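Local coordinates for protein MamA (Candidatus Magnetobacterium bavaricum, PDB 3VTX) that is a tetratricopeptide-repeat protein, built of stacked helical hairpins of a kind that commonly serves as a scaffold for protein-protein interaction, at residues Ala109-Gly114 with Ile141-Ser146; Val116-Ser119 with Lys125-Glu128. One frame throughout, in Å; residues are numbered along the deposited sequence. Where two conformers were deposited one is given.

Contact 1 (Ala109-Gly114 with Ile141-Ser146); sequences AYYKLG and IRAYQS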
ATOM      1  N   ALA A 109       1.163  -5.583   1.131  1.00 24.64           N
ATOM      2  CA  ALA A 109       2.195  -5.553   0.142  1.00 24.95           C
ATOM      3  C   ALA A 109       1.991  -6.584  -0.918  1.00 23.11           C
ATOM      4  O   ALA A 109       2.221  -6.279  -2.100  1.00 23.69           O
ATOM      5  CB  ALA A 109       3.590  -5.741   0.821  1.00 23.99           C
ATOM      6  N   TYR A 110       1.602  -7.807  -0.549  1.00 23.39           N
ATOM      7  CA  TYR A 110       1.392  -8.834  -1.547  1.00 22.99           C
ATOM      8  C   TYR A 110       0.183  -8.404  -2.422  1.00 23.03           C
ATOM      9  O   TYR A 110       0.210  -8.617  -3.639  1.00 23.37           O
ATOM     10  CB  TYR A 110       1.031 -10.167  -0.979  1.00 24.12           C
ATOM     11  CG  TYR A 110       2.210 -10.958  -0.431  1.00 24.66           C
ATOM     12  CD1 TYR A 110       2.385 -11.056   0.922  1.00 30.13           C
ATOM     13  CD2 TYR A 110       3.107 -11.575  -1.270  1.00 28.92           C
ATOM     14  CE1 TYR A 110       3.456 -11.810   1.435  1.00 31.11           C
ATOM     15  CE2 TYR A 110       4.206 -12.334  -0.754  1.00 29.44           C
ATOM     16  CZ  TYR A 110       4.345 -12.403   0.614  1.00 31.78           C
ATOM     17  OH  TYR A 110       5.390 -13.212   1.174  1.00 31.20           O
ATOM     18  N   TYR A 111      -0.862  -7.857  -1.799  1.00 22.23           N
ATOM     19  CA  TYR A 111      -2.074  -7.442  -2.559  1.00 21.73           C
ATOM     20  C   TYR A 111      -1.718  -6.340  -3.561  1.00 21.40           C
ATOM     21  O   TYR A 111      -1.991  -6.468  -4.760  1.00 20.21           O
ATOM     22  CB  TYR A 111      -3.248  -7.062  -1.694  1.00 20.01           C
ATOM     23  CG  TYR A 111      -4.524  -6.880  -2.463  1.00 18.76           C
ATOM     24  CD1 TYR A 111      -4.987  -7.922  -3.238  1.00 19.51           C
ATOM     25  CD2 TYR A 111      -5.173  -5.693  -2.505  1.00 21.75           C
ATOM     26  CE1 TYR A 111      -6.146  -7.779  -4.017  1.00 20.10           C
ATOM     27  CE2 TYR A 111      -6.331  -5.527  -3.302  1.00 20.82           C
ATOM     28  CZ  TYR A 111      -6.784  -6.591  -4.030  1.00 19.35           C
ATOM     29  OH  TYR A 111      -7.930  -6.405  -4.790  1.00 20.41           O
ATOM     30  N   LYS A 112      -1.016  -5.331  -3.099  1.00 21.07           N
ATOM     31  CA  LYS A 112      -0.577  -4.254  -3.996  0.50 19.76           C
ATOM     32  C   LYS A 112       0.311  -4.781  -5.123  1.00 20.79           C
ATOM     33  O   LYS A 112       0.184  -4.351  -6.311  1.00 20.06           O
ATOM     34  CB  LYS A 112       0.165  -3.124  -3.234  0.50 20.86           C
ATOM     35  CG  LYS A 112      -0.689  -2.180  -2.386  0.50 19.08           C
ATOM     36  CD  LYS A 112      -1.510  -1.089  -3.119  0.50 20.85           C
ATOM     37  CE  LYS A 112      -1.618   0.193  -2.234  0.50 19.09           C
ATOM     38  NZ  LYS A 112      -2.529   1.204  -2.861  0.50 23.75           N
ATOM     39  N   LEU A 113       1.231  -5.712  -4.817  1.00 21.04           N
ATOM     40  CA  LEU A 113       2.131  -6.284  -5.796  1.00 21.29           C
ATOM     41  C   LEU A 113       1.335  -7.006  -6.841  1.00 19.98           C
ATOM     42  O   LEU A 113       1.583  -6.872  -8.031  1.00 20.91           O
ATOM     43  CB  LEU A 113       3.134  -7.279  -5.104  1.00 22.12           C
ATOM     44  CG  LEU A 113       4.048  -7.939  -6.095  1.00 25.32           C
ATOM     45  CD1 LEU A 113       5.080  -6.923  -6.782  1.00 24.76           C
ATOM     46  CD2 LEU A 113       4.832  -9.060  -5.288  1.00 31.12           C
ATOM     47  N   GLY A 114       0.320  -7.715  -6.393  1.00 19.45           N
ATOM     48  CA  GLY A 114      -0.575  -8.381  -7.319  1.00 20.94           C
ATOM     49  C   GLY A 114      -1.338  -7.410  -8.245  1.00 18.66           C
ATOM     50  O   GLY A 114      -1.424  -7.641  -9.482  1.00 20.98           O
ATOM     51  N   ILE A 141     -12.220 -10.285   0.809  1.00 22.95           N
ATOM     52  CA  ILE A 141     -13.101 -10.640  -0.325  1.00 23.48           C
ATOM     53  C   ILE A 141     -12.508 -10.171  -1.672  1.00 21.53           C
ATOM     54  O   ILE A 141     -12.529 -10.916  -2.665  1.00 22.70           O
ATOM     55  CB  ILE A 141     -14.518 -10.071  -0.112  1.00 20.84           C
ATOM     56  CG1 ILE A 141     -15.221 -10.810   1.086  1.00 28.11           C
ATOM     57  CG2 ILE A 141     -15.477 -10.313  -1.357  1.00 21.81           C
ATOM     58  CD1 ILE A 141     -16.140  -9.960   1.731  1.00 35.54           C
ATOM     59  N   ARG A 142     -11.974  -8.977  -1.717  1.00 21.98           N
ATOM     60  CA  ARG A 142     -11.521  -8.459  -2.986  1.00 19.90           C
ATOM     61  C   ARG A 142     -10.381  -9.265  -3.577  1.00 20.89           C
ATOM     62  O   ARG A 142     -10.239  -9.284  -4.772  1.00 20.98           O
ATOM     63  CB  ARG A 142     -11.129  -6.968  -2.897  1.00 20.20           C
ATOM     64  CG  ARG A 142     -11.234  -6.331  -4.289  1.00 21.88           C
ATOM     65  CD  ARG A 142     -10.973  -4.859  -4.240  1.00 20.92           C
ATOM     66  NE  ARG A 142     -11.196  -4.162  -5.478  1.00 18.91           N
ATOM     67  CZ  ARG A 142     -10.281  -3.808  -6.370  1.00 21.11           C
ATOM     68  NH1 ARG A 142     -10.618  -3.143  -7.464  1.00 21.34           N
ATOM     69  NH2 ARG A 142      -9.035  -4.162  -6.221  1.00 21.42           N
ATOM     70  N   ALA A 143      -9.560  -9.939  -2.789  1.00 20.47           N
ATOM     71  CA  ALA A 143      -8.521 -10.757  -3.335  1.00 22.26           C
ATOM     72  C   ALA A 143      -9.068 -11.869  -4.194  1.00 20.57           C
ATOM     73  O   ALA A 143      -8.475 -12.230  -5.236  1.00 20.51           O
ATOM     74  CB  ALA A 143      -7.608 -11.275  -2.237  1.00 22.31           C
ATOM     75  N   TYR A 144     -10.145 -12.471  -3.741  1.00 20.56           N
ATOM     76  CA  TYR A 144     -10.837 -13.501  -4.628  1.00 20.07           C
ATOM     77  C   TYR A 144     -11.363 -12.882  -5.905  1.00 20.03           C
ATOM     78  O   TYR A 144     -11.166 -13.437  -7.003  1.00 18.86           O
ATOM     79  CB  TYR A 144     -12.013 -14.122  -3.919  1.00 20.66           C
ATOM     80  CG  TYR A 144     -11.563 -14.847  -2.660  1.00 22.80           C
ATOM     81  CD1 TYR A 144     -11.284 -16.187  -2.687  1.00 25.79           C
ATOM     82  CD2 TYR A 144     -11.457 -14.175  -1.456  1.00 25.24           C
ATOM     83  CE1 TYR A 144     -10.823 -16.826  -1.499  1.00 26.55           C
ATOM     84  CE2 TYR A 144     -11.069 -14.833  -0.282  1.00 30.87           C
ATOM     85  CZ  TYR A 144     -10.748 -16.107  -0.316  1.00 30.75           C
ATOM     86  OH  TYR A 144     -10.371 -16.733   0.867  1.00 32.19           O
ATOM     87  N   GLN A 145     -11.928 -11.660  -5.829  1.00 18.88           N
ATOM     88  CA  GLN A 145     -12.393 -10.989  -7.033  1.00 17.74           C
ATOM     89  C   GLN A 145     -11.200 -10.728  -7.977  1.00 18.37           C
ATOM     90  O   GLN A 145     -11.302 -10.930  -9.169  1.00 17.93           O
ATOM     91  CB  GLN A 145     -13.113  -9.679  -6.675  1.00 18.56           C
ATOM     92  CG  GLN A 145     -14.348  -9.824  -5.864  1.00 20.84           C
ATOM     93  CD  GLN A 145     -14.850  -8.443  -5.412  1.00 24.59           C
ATOM     94  OE1 GLN A 145     -15.212  -7.614  -6.291  1.00 26.08           O
ATOM     95  NE2 GLN A 145     -14.697  -8.092  -4.127  1.00 20.18           N
ATOM     96  N   SER A 146     -10.130 -10.224  -7.411  1.00 17.30           N
ATOM     97  CA  SER A 146      -8.898  -9.872  -8.172  1.00 18.58           C
ATOM     98  C   SER A 146      -8.305 -11.105  -8.849  1.00 19.02           C
ATOM     99  O   SER A 146      -7.862 -11.025 -10.036  1.00 18.21           O
ATOM    100  CB  SER A 146      -7.868  -9.161  -7.299  1.00 17.94           C
ATOM    101  OG  SER A 146      -8.355  -7.909  -6.889  1.00 19.21           O
TER
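The phenol oxygen of Tyr111 is gripped by two side chains of the facing helix. OH of Tyr111 lies 2.6 Å from OG of Ser146, a short hydrogen bond in which either hydroxyl could be the donor. From Arg142, NH2 donates to the same OH of Tyr111 at 2.9 Å. This second bond is somewhat bent, with an N-H...O angle of 146°, and the oxygen is tilted from the guanidinium plane. Both partners come in at the edge of the phenol, close to its plane, and the guanidinium stands almost perpendicular to the ring.

Tyr111 spans the gap because CG is anti to the backbone N (chi1 -170°), which sets it beside the carbonyl carbon and lets the ring reach across to helix 141-153. Arg142 runs extended from CG to NE and passes across the end of the tyrosine, its CG 3.3 Å from OH of Tyr111, before the terminal group reaches the hydroxyl. One ring atom, CE1 of Tyr111, meets Ala143 obliquely, 3.9 Å from CA of Ala143. OG of Ser146 also lies 3.1 Å from the carbonyl O of Arg142, one turn back.

The two short helical segments run roughly parallel, 26° apart, with their axes 11.5 Å from each other at closest approach, a separation that one long aromatic side chain bridges. Phe140 packs edge-to-face with the Tyr111 ring, and Tyr130 of helix 123-136 also meets it. This is the packing of the first helices of successive tetratricopeptide-repeat ranges, 107-140 and 141-173. Chemically, a buried tyrosine has its polar end held by two partners, which should fix where the ring end sits, and the arginine's positive charge would probably polarise the phenol.

Contact 2 (Val116-Ser119 with Lys125-Glu128); sequences VYDS and KAIE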
ATOM      1  N   VAL A 116      -0.291  -4.449  -9.110  1.00 19.54           N
ATOM      2  CA  VAL A 116       0.695  -3.914 -10.047  1.00 20.97           C
ATOM      3  C   VAL A 116       0.929  -4.947 -11.207  1.00 21.40           C
ATOM      4  O   VAL A 116       0.814  -4.562 -12.409  1.00 23.48           O
ATOM      5  CB  VAL A 116       1.995  -3.542  -9.378  1.00 21.13           C
ATOM      6  CG1 VAL A 116       3.026  -2.989 -10.435  1.00 24.33           C
ATOM      7  CG2 VAL A 116       1.818  -2.494  -8.332  1.00 20.69           C
ATOM      8  N   TYR A 117       1.185  -6.193 -10.882  1.00 20.58           N
ATOM      9  CA  TYR A 117       1.405  -7.237 -11.899  1.00 22.12           C
ATOM     10  C   TYR A 117       0.220  -7.393 -12.814  1.00 21.42           C
ATOM     11  O   TYR A 117       0.355  -7.384 -14.028  1.00 22.09           O
ATOM     12  CB  TYR A 117       1.682  -8.545 -11.262  1.00 21.21           C
ATOM     13  CG  TYR A 117       3.127  -8.741 -10.801  1.00 19.80           C
ATOM     14  CD1 TYR A 117       4.240  -8.418 -11.601  1.00 24.48           C
ATOM     15  CD2 TYR A 117       3.350  -9.389  -9.590  1.00 24.44           C
ATOM     16  CE1 TYR A 117       5.533  -8.669 -11.130  1.00 27.19           C
ATOM     17  CE2 TYR A 117       4.656  -9.628  -9.144  1.00 26.06           C
ATOM     18  CZ  TYR A 117       5.699  -9.280  -9.922  1.00 30.46           C
ATOM     19  OH  TYR A 117       6.956  -9.570  -9.430  1.00 33.96           O
ATOM     20  N   ASP A 118      -0.978  -7.347 -12.258  1.00 20.75           N
ATOM     21  CA  ASP A 118      -2.127  -7.559 -13.122  1.00 21.88           C
ATOM     22  C   ASP A 118      -2.273  -6.374 -14.090  1.00 21.58           C
ATOM     23  O   ASP A 118      -2.686  -6.580 -15.251  1.00 22.89           O
ATOM     24  CB  ASP A 118      -3.411  -7.743 -12.357  1.00 22.49           C
ATOM     25  CG  ASP A 118      -4.506  -8.514 -13.192  1.00 26.47           C
ATOM     26  OD1 ASP A 118      -4.168  -9.557 -13.756  1.00 26.08           O
ATOM     27  OD2 ASP A 118      -5.648  -7.950 -13.278  1.00 24.65           O
ATOM     28  N   SER A 119      -1.933  -5.188 -13.619  1.00 21.84           N
ATOM     29  CA  SER A 119      -2.018  -3.990 -14.446  1.00 23.63           C
ATOM     30  C   SER A 119      -1.089  -4.037 -15.610  1.00 25.40           C
ATOM     31  O   SER A 119      -1.314  -3.286 -16.570  1.00 27.29           O
ATOM     32  CB  SER A 119      -1.809  -2.689 -13.704  1.00 24.17           C
ATOM     33  OG  SER A 119      -0.431  -2.482 -13.414  1.00 23.99           O
ATOM     34  N   LYS A 125       1.878 -14.020 -12.204  1.00 26.26           N
ATOM     35  CA  LYS A 125       2.501 -13.355 -11.053  1.00 25.92           C
ATOM     36  C   LYS A 125       1.514 -12.693 -10.136  1.00 24.90           C
ATOM     37  O   LYS A 125       1.691 -12.676  -8.932  1.00 24.05           O
ATOM     38  CB  LYS A 125       3.564 -12.378 -11.486  1.00 26.56           C
ATOM     39  CG  LYS A 125       4.853 -13.140 -12.078  1.00 30.27           C
ATOM     40  CD  LYS A 125       5.981 -12.257 -12.266  1.00 35.37           C
ATOM     41  CE  LYS A 125       7.228 -13.148 -12.686  1.00 41.53           C
ATOM     42  NZ  LYS A 125       8.190 -12.173 -13.154  1.00 47.00           N
ATOM     43  N   ALA A 126       0.502 -12.086 -10.734  1.00 24.02           N
ATOM     44  CA  ALA A 126      -0.543 -11.515  -9.915  1.00 22.36           C
ATOM     45  C   ALA A 126      -1.289 -12.550  -9.101  1.00 22.60           C
ATOM     46  O   ALA A 126      -1.496 -12.359  -7.886  1.00 22.74           O
ATOM     47  CB  ALA A 126      -1.484 -10.717 -10.803  1.00 20.62           C
ATOM     48  N   ILE A 127      -1.693 -13.651  -9.740  1.00 22.41           N
ATOM     49  CA  ILE A 127      -2.410 -14.699  -9.038  1.00 22.62           C
ATOM     50  C   ILE A 127      -1.530 -15.200  -7.859  1.00 23.63           C
ATOM     51  O   ILE A 127      -2.076 -15.456  -6.775  1.00 25.33           O
ATOM     52  CB  ILE A 127      -2.868 -15.782  -9.974  1.00 23.21           C
ATOM     53  CG1 ILE A 127      -3.934 -15.226 -10.918  1.00 22.99           C
ATOM     54  CG2 ILE A 127      -3.371 -17.033  -9.137  1.00 25.72           C
ATOM     55  CD1 ILE A 127      -4.135 -16.052 -12.255  1.00 24.26           C
ATOM     56  N   GLU A 128      -0.239 -15.407  -8.082  1.00 25.89           N
ATOM     57  CA  GLU A 128       0.645 -15.897  -7.000  1.00 26.25           C
ATOM     58  C   GLU A 128       0.573 -14.940  -5.787  1.00 27.36           C
ATOM     59  O   GLU A 128       0.371 -15.369  -4.645  1.00 29.72           O
ATOM     60  CB  GLU A 128       2.076 -16.022  -7.555  1.00 28.10           C
ATOM     61  CG  GLU A 128       3.179 -16.462  -6.543  1.00 34.16           C
ATOM     62  CD  GLU A 128       4.547 -16.650  -7.223  0.50 36.89           C
ATOM     63  OE1 GLU A 128       4.916 -15.937  -8.216  0.50 36.25           O
ATOM     64  OE2 GLU A 128       5.251 -17.523  -6.737  0.50 42.45           O
TER
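Lys125 lays its aliphatic chain over one face of the Tyr117 ring. CB of Lys125 stands 3.6 Å from the ring centroid of Tyr117, only 15° off the ring normal, a clear CH-pi contact. It is displaced slightly toward the rim, so that the closest ring atom is CD2 of Tyr117, 3.5 Å from CB of Lys125. Further out, CD of Lys125 comes within 3.8 Å of CZ of Tyr117.

Both side chains set off with CG anti to the carbonyl carbon, at chi1 -81° in Tyr117 and -70° in Lys125. Beyond CG the lysine is extended, every later torsion near 180°, so that CB and CD both face the ring, CB nearest its CG and CD2, CD nearest CE1 and CZ.

Beside the aromatic contact, CB of Ala126 touches both CB of Tyr117 and CB of Asp118, 3.9 Å from each. CA of Tyr117 and CA of Ala126 are 5.1 Å apart, a close approach consistent with the small size of the alanine. The Asp118 carboxylate is engaged through OD1 with His123, at the start of the second helix, while Tyr117 also touches Ile93 and Gln97 of helix 89-102.

Close packing of a small alanine against the preceding helix, just past a tight turn, is characteristic of the helix-turn-helix hairpin of a tetratricopeptide repeat.

In the fold
Both contacts use helix 107-119: contact 1 its first half, contact 2 its last turn, with centres 9 Å apart. Contact 2 is the more local, joining helix 107-119 to helix 123-136 across a short turn, and both its segments fall between those of contact 1 in sequence. Contact 1 then reaches past that hairpin to helix 141-153, the first helix within the next repeat range. The two contacts touch, O of Gly114 lying 3.3 Å from CB of Ala126. One contact thus closes a hairpin and the other stacks it on its successor, the two operations by which tetratricopeptide repeats build their superhelix.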